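Local coordinates for peptidoglycan glycosyltransferase (Burkholderia ambifaria, PDB 5UY7), which belongs to the penicillin-binding proteins and is modelled as their beta-lactamase-like domain, a five-stranded antiparallel sheet with helices packed against it, at residues Asp200-Tyr205 with Met524-Val529; Gln204-Ala209 with Ser517-Asp522; Ala209-Ala214 with Ala237-Pro242; Ala224-Asp229 with Gly233-Leu238; Val496-Pro501 with Gly509-Pro514. One frame throughout, in Å; residues are numbered along the deposited sequence.

The five contacts link the first and last helices of the modelled chain to each other and to three neighbouring strands of its central antiparallel sheet. Contacts 1 and 2, centres about 8 Å apart, both pair helix 201-217 with helix 509-526. Contact 3 lays the next turns of helix 201-217 on edge strand 235-241. Contact 4 joins that strand to 222-229, and contact 5 sets the start of helix 509-526 on strand 492-499, the next strand inward, its centre about 21 Å from that of contact 1. Contacts 3 and 4 end on the same stretch and contact 5 follows them, within the span bridged by contacts 1 and 2, so both termini share one face of the sheet.

Contact 1: residues Asp200-Tyr205 with Met524-Val529; sequences DSKIQY and MRALNV
Ile203 and Leu527 meet by their methyl ends where the start of helix 201-217 passes the finish of helix 509-526. From CB, the Ile203 side chain splits: CG2 turns to strand 235-241, where the residue touches Ala237, while CG1 leads the other way. In the conformer described, one of two, the chain runs out extended from CG1 (chi2 177°), and CD1 arrives 4.2 Å from Leu527 CD2 and 4.3 Å from Leu527 CD1, spanning both branches of the leucine fork; Leu236 borders the same methyl. One residue back, the aliphatic part of Lys202 supplies a looser contact, CD lying 4.3 Å from Ala526 CB. Both helix ends close on themselves. Asp200 is the N-cap of the first, its OD1 taking Ile203 N at 3.2 Å from above the carboxylate plane and, weakly, Lys202 N. The second ends in a Schellman motif, with Asn528 at positive phi, Val529 N bonded to Met524 O at 3.0 Å and Asn528 N to Arg525 O at 3.1 Å. Since no hydrogen bond crosses between the segments, they are held by light apolar contact, while the cap and the Schellman motif serve backbone groups at each end.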
# COMPACT_ATOMS: atom_id res chain seq x y z
N ASP A 200 0.42 -15.25 -14.93
CA ASP A 200 1.64 -15.92 -15.37
C ASP A 200 1.86 -17.12 -14.46
O ASP A 200 2.00 -16.95 -13.24
CB ASP A 200 2.81 -14.94 -15.30
CG ASP A 200 4.13 -15.55 -15.72
OD1 ASP A 200 4.50 -16.62 -15.21
OD2 ASP A 200 4.82 -14.93 -16.56
N SER A 201 1.90 -18.33 -15.03
CA SER A 201 1.96 -19.55 -14.22
C SER A 201 3.17 -19.54 -13.29
O SER A 201 3.11 -20.04 -12.16
CB SER A 201 2.00 -20.79 -15.10
OG SER A 201 0.80 -20.96 -15.84
N LYS A 202 4.29 -19.00 -13.77
CA LYS A 202 5.51 -18.97 -12.98
C LYS A 202 5.39 -17.99 -11.81
O LYS A 202 5.80 -18.30 -10.69
CB LYS A 202 6.69 -18.59 -13.88
CG LYS A 202 8.04 -18.56 -13.23
CD LYS A 202 9.14 -18.69 -14.30
CE LYS A 202 8.74 -18.02 -15.61
NZ LYS A 202 9.86 -17.92 -16.60
N ILE A 203 4.84 -16.79 -12.06
CA ILE A 203 4.70 -15.83 -10.97
C ILE A 203 3.59 -16.27 -10.01
O ILE A 203 3.70 -16.07 -8.80
CB ILE A 203 4.45 -14.42 -11.53
CG1 ILE A 203 5.65 -13.98 -12.37
CG2 ILE A 203 4.23 -13.42 -10.39
CD1 ILE A 203 5.49 -12.61 -13.04
N GLN A 204 2.53 -16.89 -10.54
CA GLN A 204 1.50 -17.46 -9.67
C GLN A 204 2.11 -18.50 -8.73
O GLN A 204 1.80 -18.52 -7.53
CB GLN A 204 0.39 -18.08 -10.52
CG GLN A 204 -0.75 -18.71 -9.74
CD GLN A 204 -1.78 -17.68 -9.30
OE1 GLN A 204 -1.56 -16.49 -9.45
NE2 GLN A 204 -2.92 -18.15 -8.78
N TYR A 205 2.99 -19.36 -9.25
CA TYR A 205 3.65 -20.34 -8.39
C TYR A 205 4.53 -19.65 -7.35
O TYR A 205 4.55 -20.06 -6.17
CB TYR A 205 4.48 -21.32 -9.22
CG TYR A 205 5.35 -22.19 -8.36
CD1 TYR A 205 4.79 -23.22 -7.60
CD2 TYR A 205 6.71 -21.95 -8.24
CE1 TYR A 205 5.59 -24.01 -6.79
CE2 TYR A 205 7.49 -22.72 -7.43
CZ TYR A 205 6.94 -23.74 -6.71
OH TYR A 205 7.75 -24.50 -5.92
N MET A 524 11.39 -10.55 -9.54
CA MET A 524 12.48 -9.87 -10.24
C MET A 524 13.43 -10.87 -10.89
O MET A 524 13.79 -10.73 -12.06
CB MET A 524 13.28 -8.99 -9.27
CG MET A 524 12.54 -7.89 -8.59
SD MET A 524 12.25 -6.48 -9.65
CE MET A 524 10.61 -6.90 -10.27
N ARG A 525 13.88 -11.87 -10.13
CA ARG A 525 14.82 -12.83 -10.68
C ARG A 525 14.20 -13.59 -11.85
O ARG A 525 14.85 -13.80 -12.87
CB ARG A 525 15.30 -13.80 -9.60
CG ARG A 525 16.34 -13.21 -8.65
CD ARG A 525 16.82 -14.25 -7.63
NE ARG A 525 15.83 -14.45 -6.57
CZ ARG A 525 15.66 -13.60 -5.56
NH1 ARG A 525 16.42 -12.51 -5.49
NH2 ARG A 525 14.75 -13.83 -4.63
N ALA A 526 12.93 -14.01 -11.71
CA ALA A 526 12.31 -14.80 -12.76
C ALA A 526 12.14 -14.00 -14.05
O ALA A 526 12.16 -14.58 -15.14
CB ALA A 526 10.97 -15.35 -12.28
N LEU A 527 11.99 -12.69 -13.93
CA LEU A 527 11.83 -11.79 -15.07
C LEU A 527 13.14 -11.23 -15.58
O LEU A 527 13.12 -10.36 -16.46
CB LEU A 527 10.91 -10.63 -14.69
CG LEU A 527 9.49 -11.07 -14.35
CD1 LEU A 527 8.65 -9.87 -13.95
CD2 LEU A 527 8.85 -11.83 -15.51
N ASN A 528 14.28 -11.71 -15.06
CA ASN A 528 15.61 -11.26 -15.49
C ASN A 528 15.83 -9.77 -15.24
O ASN A 528 16.59 -9.13 -15.97
CB ASN A 528 15.87 -11.58 -16.96
CG ASN A 528 15.80 -13.06 -17.25
OD1 ASN A 528 16.31 -13.89 -16.49
ND2 ASN A 528 15.20 -13.41 -18.39
N VAL A 529 15.17 -9.22 -14.23
CA VAL A 529 15.45 -7.82 -13.88
C VAL A 529 16.85 -7.73 -13.29
O VAL A 529 17.16 -8.47 -12.34
CB VAL A 529 14.41 -7.30 -12.90
CG1 VAL A 529 14.75 -5.86 -12.50
CG2 VAL A 529 13.01 -7.42 -13.49

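Contact 2: residues Gln204-Ala209 with Ser517-Asp522; sequences QYIAYA and SAIAGD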
# COMPACT_ATOMS: atom_id res chain seq x y z
N GLN A 204 2.53 -16.89 -10.54
CA GLN A 204 1.50 -17.46 -9.67
C GLN A 204 2.11 -18.50 -8.73
O GLN A 204 1.80 -18.52 -7.53
CB GLN A 204 0.39 -18.08 -10.52
CG GLN A 204 -0.75 -18.71 -9.74
CD GLN A 204 -1.78 -17.68 -9.30
OE1 GLN A 204 -1.56 -16.49 -9.45
NE2 GLN A 204 -2.92 -18.15 -8.78
N TYR A 205 2.99 -19.36 -9.25
CA TYR A 205 3.65 -20.34 -8.39
C TYR A 205 4.53 -19.65 -7.35
O TYR A 205 4.55 -20.06 -6.17
CB TYR A 205 4.48 -21.32 -9.22
CG TYR A 205 5.35 -22.19 -8.36
CD1 TYR A 205 4.79 -23.22 -7.60
CD2 TYR A 205 6.71 -21.95 -8.24
CE1 TYR A 205 5.59 -24.01 -6.79
CE2 TYR A 205 7.49 -22.72 -7.43
CZ TYR A 205 6.94 -23.74 -6.71
OH TYR A 205 7.75 -24.50 -5.92
N ILE A 206 5.27 -18.62 -7.75
CA ILE A 206 6.11 -17.88 -6.81
C ILE A 206 5.26 -17.32 -5.68
O ILE A 206 5.61 -17.45 -4.49
CB ILE A 206 6.88 -16.77 -7.53
CG1 ILE A 206 8.03 -17.35 -8.34
CG2 ILE A 206 7.39 -15.74 -6.53
CD1 ILE A 206 8.65 -16.37 -9.30
N ALA A 207 4.14 -16.69 -6.03
CA ALA A 207 3.26 -16.13 -5.01
C ALA A 207 2.67 -17.21 -4.13
O ALA A 207 2.63 -17.08 -2.90
CB ALA A 207 2.15 -15.32 -5.68
N TYR A 208 2.21 -18.31 -4.74
CA TYR A 208 1.62 -19.39 -3.97
C TYR A 208 2.62 -20.02 -3.02
O TYR A 208 2.33 -20.22 -1.83
CB TYR A 208 1.07 -20.44 -4.94
CG TYR A 208 0.72 -21.75 -4.30
CD1 TYR A 208 -0.52 -21.93 -3.71
CD2 TYR A 208 1.62 -22.80 -4.28
CE1 TYR A 208 -0.85 -23.14 -3.13
CE2 TYR A 208 1.30 -24.00 -3.70
CZ TYR A 208 0.07 -24.15 -3.12
OH TYR A 208 -0.23 -25.37 -2.54
N ALA A 209 3.80 -20.37 -3.52
CA ALA A 209 4.79 -21.07 -2.70
C ALA A 209 5.20 -20.22 -1.51
O ALA A 209 5.29 -20.72 -0.38
CB ALA A 209 6.01 -21.42 -3.55
N SER A 517 8.88 -9.39 0.44
CA SER A 517 10.26 -9.43 -0.02
C SER A 517 10.53 -10.67 -0.86
O SER A 517 11.15 -10.59 -1.93
CB SER A 517 11.21 -9.41 1.18
OG SER A 517 12.54 -9.67 0.75
N ALA A 518 10.06 -11.83 -0.39
CA ALA A 518 10.29 -13.07 -1.12
C ALA A 518 9.61 -13.04 -2.48
O ALA A 518 10.21 -13.39 -3.50
CB ALA A 518 9.80 -14.26 -0.28
N ILE A 519 8.35 -12.61 -2.52
CA ILE A 519 7.64 -12.61 -3.79
C ILE A 519 8.24 -11.59 -4.75
O ILE A 519 8.44 -11.87 -5.93
CB ILE A 519 6.14 -12.37 -3.58
CG1 ILE A 519 5.53 -13.56 -2.83
CG2 ILE A 519 5.45 -12.10 -4.92
CD1 ILE A 519 4.06 -13.37 -2.43
N ALA A 520 8.53 -10.38 -4.25
CA ALA A 520 9.11 -9.35 -5.11
C ALA A 520 10.47 -9.79 -5.66
O ALA A 520 10.73 -9.68 -6.86
CB ALA A 520 9.24 -8.03 -4.34
N GLY A 521 11.34 -10.27 -4.78
CA GLY A 521 12.66 -10.69 -5.23
C GLY A 521 12.61 -11.88 -6.18
O GLY A 521 13.29 -11.90 -7.21
N ASP A 522 11.80 -12.89 -5.84
CA ASP A 522 11.69 -14.06 -6.70
C ASP A 522 11.16 -13.66 -8.07
O ASP A 522 11.58 -14.22 -9.09
CB ASP A 522 10.78 -15.11 -6.08
CG ASP A 522 11.40 -15.84 -4.90
OD1 ASP A 522 12.60 -15.62 -4.59
OD2 ASP A 522 10.69 -16.65 -4.27
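Ile206 reaches from helix 201-217 to Asp522 of helix 509-526. These are the first and last helices of the modelled domain, packed side by side on one face of the sheet as in other members of the beta-lactamase clan. The short segments run nearly antiparallel, at 158°, with axes 9.3 Å apart. Ile206 sends both of its branches across. Its CG2, anti to the backbone N (chi1 -75° for CG1), presses on Asp522 CB at 3.5 Å and lies 4.4 Å from Ile519 CG2, whereas its CD1 rests against the backbone, 3.6 Å from Asp522 O. The isoleucine thus packs mainly on the aliphatic stem of the aspartate, while the carboxylate has a salt bridge with Arg525 and a hydrogen bond from Asn210. Next comes Ala207, where the helices are nearest, its CA 5.8 Å from Ile519 CA. Here the isoleucine lies against the backbone itself, with Ile519 CD1 3.9 Å from Ala207 CA. Beneath them is the sheet, for Ala207 also touches Ala237 and Val239 while Ile519 reaches Ala225 and Val227. On the alanine's own side chain the same terminal methyl is only slightly farther off, Ile519 CD1 lying 4.2 Å from Ala207 CB.

Contact 3: residues Ala209-Ala214 with Ala237-Pro242; sequences ANLKAA and ALVNYP
Lys212 lays its aliphatic chain obliquely over one face of the Tyr241 ring. The nearest approach to the face is by CG, 4.0 Å from the ring centroid and 26° off the normal, a CH-pi contact displaced toward the hydroxyl end of the ring, where CG is 3.6 Å from Tyr241 CZ. The lysine runs extended as far as CE, which lies 3.4 Å from Tyr241 OH. There the chain bends (chi4 -66°) and carries NZ to a salt bridge with Glu216, one turn further along the same helix. One face of the ring is thus covered by methylenes while the ammonium is engaged elsewhere.

Leu211 approaches the strand differently. It points at it directly and slides past Tyr241 in the opposite direction, so that a single methyl, CD2, does the touching: it is 3.9 Å from Tyr241 CB and 3.9 Å from Val239 CG1, with Val239 O beside it at 3.8 Å. Here the N-terminal helix of the beta-lactamase-like fold lies on the edge strand of the central sheet, the two short segments running in nearly the same direction, 22° apart, with axes separated by 8.8 Å. Val239 and Tyr241 point toward the helix, and the intervening Asn240 points away, its amide bonded to Asn259 and Ile261. Within the sheet the strand is hydrogen-bonded to 222-229, Val239 pairing with Ala225 and Tyr241 with Gly223. Leu211 CD2 reaches over this seam as well, to the backbone of Ala224. Just past the ring, a cis peptide joins Tyr241 to Pro242 and the strand ends.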
# COMPACT_ATOMS: atom_id res chain seq x y z
N ALA A 209 3.80 -20.37 -3.52
CA ALA A 209 4.79 -21.07 -2.70
C ALA A 209 5.20 -20.22 -1.51
O ALA A 209 5.29 -20.72 -0.38
CB ALA A 209 6.01 -21.42 -3.55
N ASN A 210 5.46 -18.93 -1.74
CA ASN A 210 5.89 -18.08 -0.64
C ASN A 210 4.77 -17.82 0.34
O ASN A 210 5.00 -17.75 1.56
CB ASN A 210 6.46 -16.77 -1.18
CG ASN A 210 7.85 -16.93 -1.74
OD1 ASN A 210 8.77 -17.31 -1.02
ND2 ASN A 210 8.02 -16.65 -3.03
N LEU A 211 3.54 -17.65 -0.16
CA LEU A 211 2.42 -17.38 0.73
C LEU A 211 2.08 -18.60 1.57
O LEU A 211 1.81 -18.48 2.77
CB LEU A 211 1.20 -16.92 -0.08
CG LEU A 211 -0.02 -16.53 0.74
CD1 LEU A 211 0.25 -15.28 1.57
CD2 LEU A 211 -1.20 -16.34 -0.22
N LYS A 212 2.10 -19.78 0.95
CA LYS A 212 1.84 -21.02 1.67
C LYS A 212 2.86 -21.20 2.79
O LYS A 212 2.50 -21.52 3.93
CB LYS A 212 1.89 -22.21 0.70
CG LYS A 212 1.72 -23.58 1.34
CD LYS A 212 1.68 -24.66 0.26
CE LYS A 212 1.45 -26.06 0.84
NZ LYS A 212 2.58 -26.51 1.67
N ALA A 213 4.14 -20.97 2.49
CA ALA A 213 5.17 -21.10 3.51
C ALA A 213 4.92 -20.15 4.68
O ALA A 213 5.12 -20.53 5.84
CB ALA A 213 6.55 -20.86 2.91
N ALA A 214 4.48 -18.92 4.39
CA ALA A 214 4.24 -17.95 5.45
C ALA A 214 3.02 -18.31 6.28
O ALA A 214 3.04 -18.20 7.51
CB ALA A 214 4.08 -16.55 4.85
N ALA A 237 -0.29 -12.49 -10.76
CA ALA A 237 -0.53 -13.54 -9.78
C ALA A 237 -1.66 -13.09 -8.86
O ALA A 237 -1.76 -11.91 -8.53
CB ALA A 237 0.72 -13.86 -8.96
N LEU A 238 -2.49 -14.04 -8.46
CA LEU A 238 -3.61 -13.75 -7.57
C LEU A 238 -3.86 -15.03 -6.79
O LEU A 238 -4.34 -16.01 -7.36
CB LEU A 238 -4.84 -13.33 -8.38
CG LEU A 238 -6.12 -12.85 -7.71
CD1 LEU A 238 -5.97 -11.42 -7.26
CD2 LEU A 238 -7.29 -12.96 -8.68
N VAL A 239 -3.48 -15.06 -5.50
CA VAL A 239 -3.47 -16.29 -4.72
C VAL A 239 -4.19 -16.07 -3.40
O VAL A 239 -3.88 -15.12 -2.67
CB VAL A 239 -2.04 -16.79 -4.46
CG1 VAL A 239 -2.07 -18.09 -3.63
CG2 VAL A 239 -1.32 -17.03 -5.76
N ASN A 240 -5.12 -16.96 -3.08
CA ASN A 240 -5.67 -17.11 -1.74
C ASN A 240 -5.16 -18.43 -1.17
O ASN A 240 -5.23 -19.46 -1.86
CB ASN A 240 -7.19 -17.11 -1.75
CG ASN A 240 -7.76 -15.79 -2.20
OD1 ASN A 240 -7.83 -14.84 -1.43
ND2 ASN A 240 -8.19 -15.72 -3.46
N TYR A 241 -4.66 -18.41 0.06
CA TYR A 241 -4.26 -19.64 0.74
C TYR A 241 -4.83 -19.67 2.15
O TYR A 241 -4.51 -18.79 2.97
CB TYR A 241 -2.74 -19.79 0.78
CG TYR A 241 -2.38 -21.21 1.15
CD1 TYR A 241 -2.34 -22.20 0.18
CD2 TYR A 241 -2.16 -21.57 2.47
CE1 TYR A 241 -2.06 -23.51 0.51
CE2 TYR A 241 -1.88 -22.87 2.81
CZ TYR A 241 -1.82 -23.84 1.83
OH TYR A 241 -1.54 -25.15 2.16
N PRO A 242 -5.67 -20.67 2.49
CA PRO A 242 -6.14 -21.71 1.57
C PRO A 242 -7.19 -21.20 0.58
O PRO A 242 -7.61 -20.05 0.66
CB PRO A 242 -6.77 -22.76 2.51
CG PRO A 242 -6.39 -22.34 3.91
CD PRO A 242 -6.17 -20.87 3.85

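Contact 4: residues Ala224-Asp229 with Gly233-Leu238; sequences AAMVVD and GEVLAL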
# COMPACT_ATOMS: atom_id res chain seq x y z
N ALA A 224 -3.19 -13.96 1.52
CA ALA A 224 -3.50 -13.50 0.18
C ALA A 224 -2.28 -12.81 -0.41
O ALA A 224 -1.52 -12.16 0.31
CB ALA A 224 -4.69 -12.53 0.18
N ALA A 225 -2.10 -12.95 -1.72
CA ALA A 225 -1.02 -12.25 -2.39
C ALA A 225 -1.42 -11.95 -3.82
O ALA A 225 -2.05 -12.78 -4.48
CB ALA A 225 0.27 -13.07 -2.39
N MET A 226 -1.05 -10.77 -4.32
CA MET A 226 -1.24 -10.53 -5.73
C MET A 226 -0.09 -9.69 -6.27
O MET A 226 0.56 -8.95 -5.53
CB MET A 226 -2.61 -9.89 -6.06
CG MET A 226 -2.85 -8.49 -5.57
SD MET A 226 -4.55 -7.96 -5.99
CE MET A 226 -4.40 -7.45 -7.69
N VAL A 227 0.16 -9.87 -7.56
CA VAL A 227 1.24 -9.19 -8.26
C VAL A 227 0.64 -8.54 -9.49
O VAL A 227 -0.08 -9.20 -10.25
CB VAL A 227 2.37 -10.17 -8.65
CG1 VAL A 227 3.51 -9.42 -9.35
CG2 VAL A 227 2.90 -10.90 -7.43
N VAL A 228 0.90 -7.25 -9.67
CA VAL A 228 0.34 -6.48 -10.78
C VAL A 228 1.48 -5.94 -11.63
O VAL A 228 2.45 -5.37 -11.10
CB VAL A 228 -0.53 -5.32 -10.27
CG1 VAL A 228 -1.10 -4.54 -11.46
CG2 VAL A 228 -1.67 -5.84 -9.38
N ASP A 229 1.36 -6.08 -12.94
CA ASP A 229 2.29 -5.43 -13.87
C ASP A 229 1.99 -3.94 -13.94
O ASP A 229 0.90 -3.53 -14.34
CB ASP A 229 2.17 -6.08 -15.25
CG ASP A 229 3.11 -5.45 -16.27
OD1 ASP A 229 4.33 -5.50 -16.07
OD2 ASP A 229 2.62 -4.92 -17.29
N GLY A 233 -1.27 -2.89 -15.95
CA GLY A 233 -2.34 -3.24 -15.04
C GLY A 233 -2.69 -4.71 -14.99
O GLY A 233 -3.57 -5.10 -14.21
N GLU A 234 -2.02 -5.56 -15.77
CA GLU A 234 -2.34 -6.97 -15.78
C GLU A 234 -2.01 -7.62 -14.44
O GLU A 234 -0.94 -7.38 -13.87
CB GLU A 234 -1.57 -7.68 -16.90
CG GLU A 234 -2.10 -7.40 -18.30
CD GLU A 234 -1.21 -7.95 -19.40
OE1 GLU A 234 -0.33 -8.78 -19.10
OE2 GLU A 234 -1.38 -7.56 -20.56
N VAL A 235 -2.92 -8.44 -13.94
CA VAL A 235 -2.66 -9.25 -12.75
C VAL A 235 -1.80 -10.43 -13.16
O VAL A 235 -2.21 -11.26 -13.97
CB VAL A 235 -3.97 -9.71 -12.10
CG1 VAL A 235 -3.67 -10.66 -10.93
CG2 VAL A 235 -4.75 -8.52 -11.61
N LEU A 236 -0.58 -10.50 -12.62
CA LEU A 236 0.33 -11.59 -12.93
C LEU A 236 0.18 -12.76 -11.97
O LEU A 236 0.51 -13.90 -12.34
CB LEU A 236 1.78 -11.09 -12.90
CG LEU A 236 2.10 -9.93 -13.85
CD1 LEU A 236 3.56 -9.51 -13.68
CD2 LEU A 236 1.83 -10.34 -15.29
N ALA A 237 -0.29 -12.49 -10.76
CA ALA A 237 -0.53 -13.54 -9.78
C ALA A 237 -1.66 -13.09 -8.86
O ALA A 237 -1.76 -11.91 -8.53
CB ALA A 237 0.72 -13.86 -8.96
N LEU A 238 -2.49 -14.04 -8.46
CA LEU A 238 -3.61 -13.75 -7.57
C LEU A 238 -3.86 -15.03 -6.79
O LEU A 238 -4.34 -16.01 -7.36
CB LEU A 238 -4.84 -13.33 -8.38
CG LEU A 238 -6.12 -12.85 -7.71
CD1 LEU A 238 -5.97 -11.42 -7.26
CD2 LEU A 238 -7.29 -12.96 -8.68
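Val227 is bonded to strand 235-241 through both its N and its O. Its N donates to Ala237 O at 3.0 Å, while its O takes two donors, Leu236 N at 2.7 Å and, weakly, Ala237 N at 3.3 Å. With Leu236 and Ala237 both facing Val227, this is a classic beta bulge in an antiparallel hairpin. Leu236 has the near-helical backbone angles of the bulge's first position, and the register moves by one residue. Beyond the bulge, Asp229 N bonds to Glu234 O at 2.8 Å, and Gly233 N closes the turn on Asp229 O at 2.8 Å, both donors lying nearly along the C=O axis, though the N-H of Gly233 is bent (139°).

Side chains fill in around this ladder. Met226 CB lies beside Leu238 CD1 at 3.9 Å, the two chains pointing the same way; the thioether then bends at chi3 (-81°) to set CE crosswise against Val235 CG2, 4.1 Å off. On the reverse face Val227 CG2 meets Ala237 CB at 4.0 Å. The turn is fixed by Thr232, whose hydroxyl bonds both Asp229 OD2 and Glu234 N, while Glu234 OE2 is tied to Thr414, so the two acids have separate polar partners.

Further out, Met226 and Val228 face helix 390-401, and Leu238 touches helix 260-263. Ala237 packs under helix 201-217, whose Gln204 accepts a hydrogen bond from Leu238 N through OE1. Strand 222-229 is bonded on its other side to 492-499, leaving 235-241 as the outermost strand of the sheet within this chain.

Contact 5: residues Val496-Pro501 with Gly509-Pro514; sequences VSVDEP and GQVSGP
Val498 and Val511 form the main apolar pair, their side chains crossing at about a right angle. One methyl of Val511, CG1, does all the touching: it stands 3.8 Å from both CB and CG1 of Val498 and 4.1 Å from Val498 CG2, so it meets the valine fork broadly. Val511 CG1 is carried there by its position opposite the backbone N (chi1 173°). Pro501 adds its ring from the turn after the strand, with CB 4.2 Å from the same Val511 CG1, and Phe218 touches both residues.

Contact with the backbone is made earlier in the strand. Val496 CG2 packs 3.5 Å from Ser512 O and 4.2 Å from Ser512 CB, and the valine also adjoins Val515, Phe516 and Ile519 on later turns of the helix. Strand 492-499 belongs to the central antiparallel sheet of the beta-lactamase-like fold, between 222-229 and 477-485, and the C-terminal helix 509-526 follows it along the chain and lies back across it. Val496 and Val498 point toward that helix, while Ser497 between them points away and bonds through OG to Ser480 and Arg478.

No hydrogen bond joins the two segments; Ser512 OG makes weak ones to Gly508 O and to Ser480 O of strand 477-485. In the helix Gly513 N bonds to Gly509 O at 2.8 Å, and at Pro514, whose ring nitrogen cannot donate, the first turn kinks.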
# COMPACT_ATOMS: atom_id res chain seq x y z
N VAL A 496 0.48 -8.21 -0.17
CA VAL A 496 0.36 -9.43 0.62
C VAL A 496 -0.44 -9.16 1.88
O VAL A 496 -0.45 -8.04 2.42
CB VAL A 496 1.74 -10.03 0.98
CG1 VAL A 496 2.53 -10.39 -0.28
CG2 VAL A 496 2.54 -9.07 1.86
N SER A 497 -1.12 -10.19 2.36
CA SER A 497 -1.81 -10.09 3.64
C SER A 497 -1.82 -11.45 4.31
O SER A 497 -2.08 -12.47 3.67
CB SER A 497 -3.24 -9.58 3.45
OG SER A 497 -3.78 -9.17 4.68
N VAL A 498 -1.50 -11.46 5.61
CA VAL A 498 -1.51 -12.67 6.41
C VAL A 498 -2.52 -12.44 7.53
O VAL A 498 -2.34 -11.54 8.36
CB VAL A 498 -0.12 -13.00 6.98
CG1 VAL A 498 -0.17 -14.23 7.86
CG2 VAL A 498 0.88 -13.23 5.84
N ASP A 499 -3.58 -13.25 7.54
CA ASP A 499 -4.71 -13.03 8.44
C ASP A 499 -4.54 -13.89 9.68
O ASP A 499 -4.41 -15.11 9.58
CB ASP A 499 -6.03 -13.35 7.74
CG ASP A 499 -7.23 -12.84 8.51
OD1 ASP A 499 -7.07 -11.94 9.36
OD2 ASP A 499 -8.35 -13.35 8.27
N GLU A 500 -4.53 -13.24 10.84
CA GLU A 500 -4.45 -13.90 12.13
C GLU A 500 -3.25 -14.85 12.27
O GLU A 500 -3.42 -16.04 12.55
CB GLU A 500 -5.75 -14.63 12.44
CG GLU A 500 -6.95 -13.70 12.41
CD GLU A 500 -8.21 -14.34 12.95
OE1 GLU A 500 -8.12 -15.40 13.60
OE2 GLU A 500 -9.30 -13.77 12.72
N PRO A 501 -2.02 -14.34 12.14
CA PRO A 501 -0.85 -15.15 12.47
C PRO A 501 -0.80 -15.40 13.97
O PRO A 501 -1.26 -14.60 14.78
CB PRO A 501 0.32 -14.28 12.02
CG PRO A 501 -0.19 -12.89 12.21
CD PRO A 501 -1.65 -12.94 11.86
N GLY A 509 4.71 -5.99 10.36
CA GLY A 509 5.69 -5.92 9.29
C GLY A 509 6.69 -7.06 9.30
O GLY A 509 7.23 -7.41 8.25
N GLN A 510 6.94 -7.65 10.48
CA GLN A 510 7.79 -8.83 10.57
C GLN A 510 7.12 -10.08 10.02
O GLN A 510 7.80 -11.07 9.75
CB GLN A 510 8.20 -9.05 12.03
CG GLN A 510 9.06 -7.93 12.60
CD GLN A 510 9.24 -8.04 14.10
OE1 GLN A 510 8.28 -8.28 14.84
NE2 GLN A 510 10.48 -7.86 14.56
N VAL A 511 5.80 -10.05 9.85
CA VAL A 511 5.05 -11.14 9.25
C VAL A 511 4.81 -10.89 7.77
O VAL A 511 5.12 -11.73 6.92
CB VAL A 511 3.73 -11.36 10.01
CG1 VAL A 511 2.84 -12.37 9.30
CG2 VAL A 511 4.01 -11.79 11.45
N SER A 512 4.28 -9.71 7.43
CA SER A 512 3.94 -9.39 6.04
C SER A 512 5.16 -9.04 5.21
O SER A 512 5.23 -9.38 4.02
CB SER A 512 2.94 -8.23 6.00
OG SER A 512 3.49 -7.07 6.63
N GLY A 513 6.13 -8.34 5.80
CA GLY A 513 7.27 -7.84 5.07
C GLY A 513 8.08 -8.91 4.36
O GLY A 513 8.39 -8.80 3.17
N PRO A 514 8.44 -9.98 5.07
CA PRO A 514 9.22 -11.04 4.42
C PRO A 514 8.48 -11.73 3.29
O PRO A 514 9.13 -12.24 2.37
CB PRO A 514 9.52 -12.01 5.57
CG PRO A 514 9.51 -11.12 6.78
CD PRO A 514 8.40 -10.17 6.53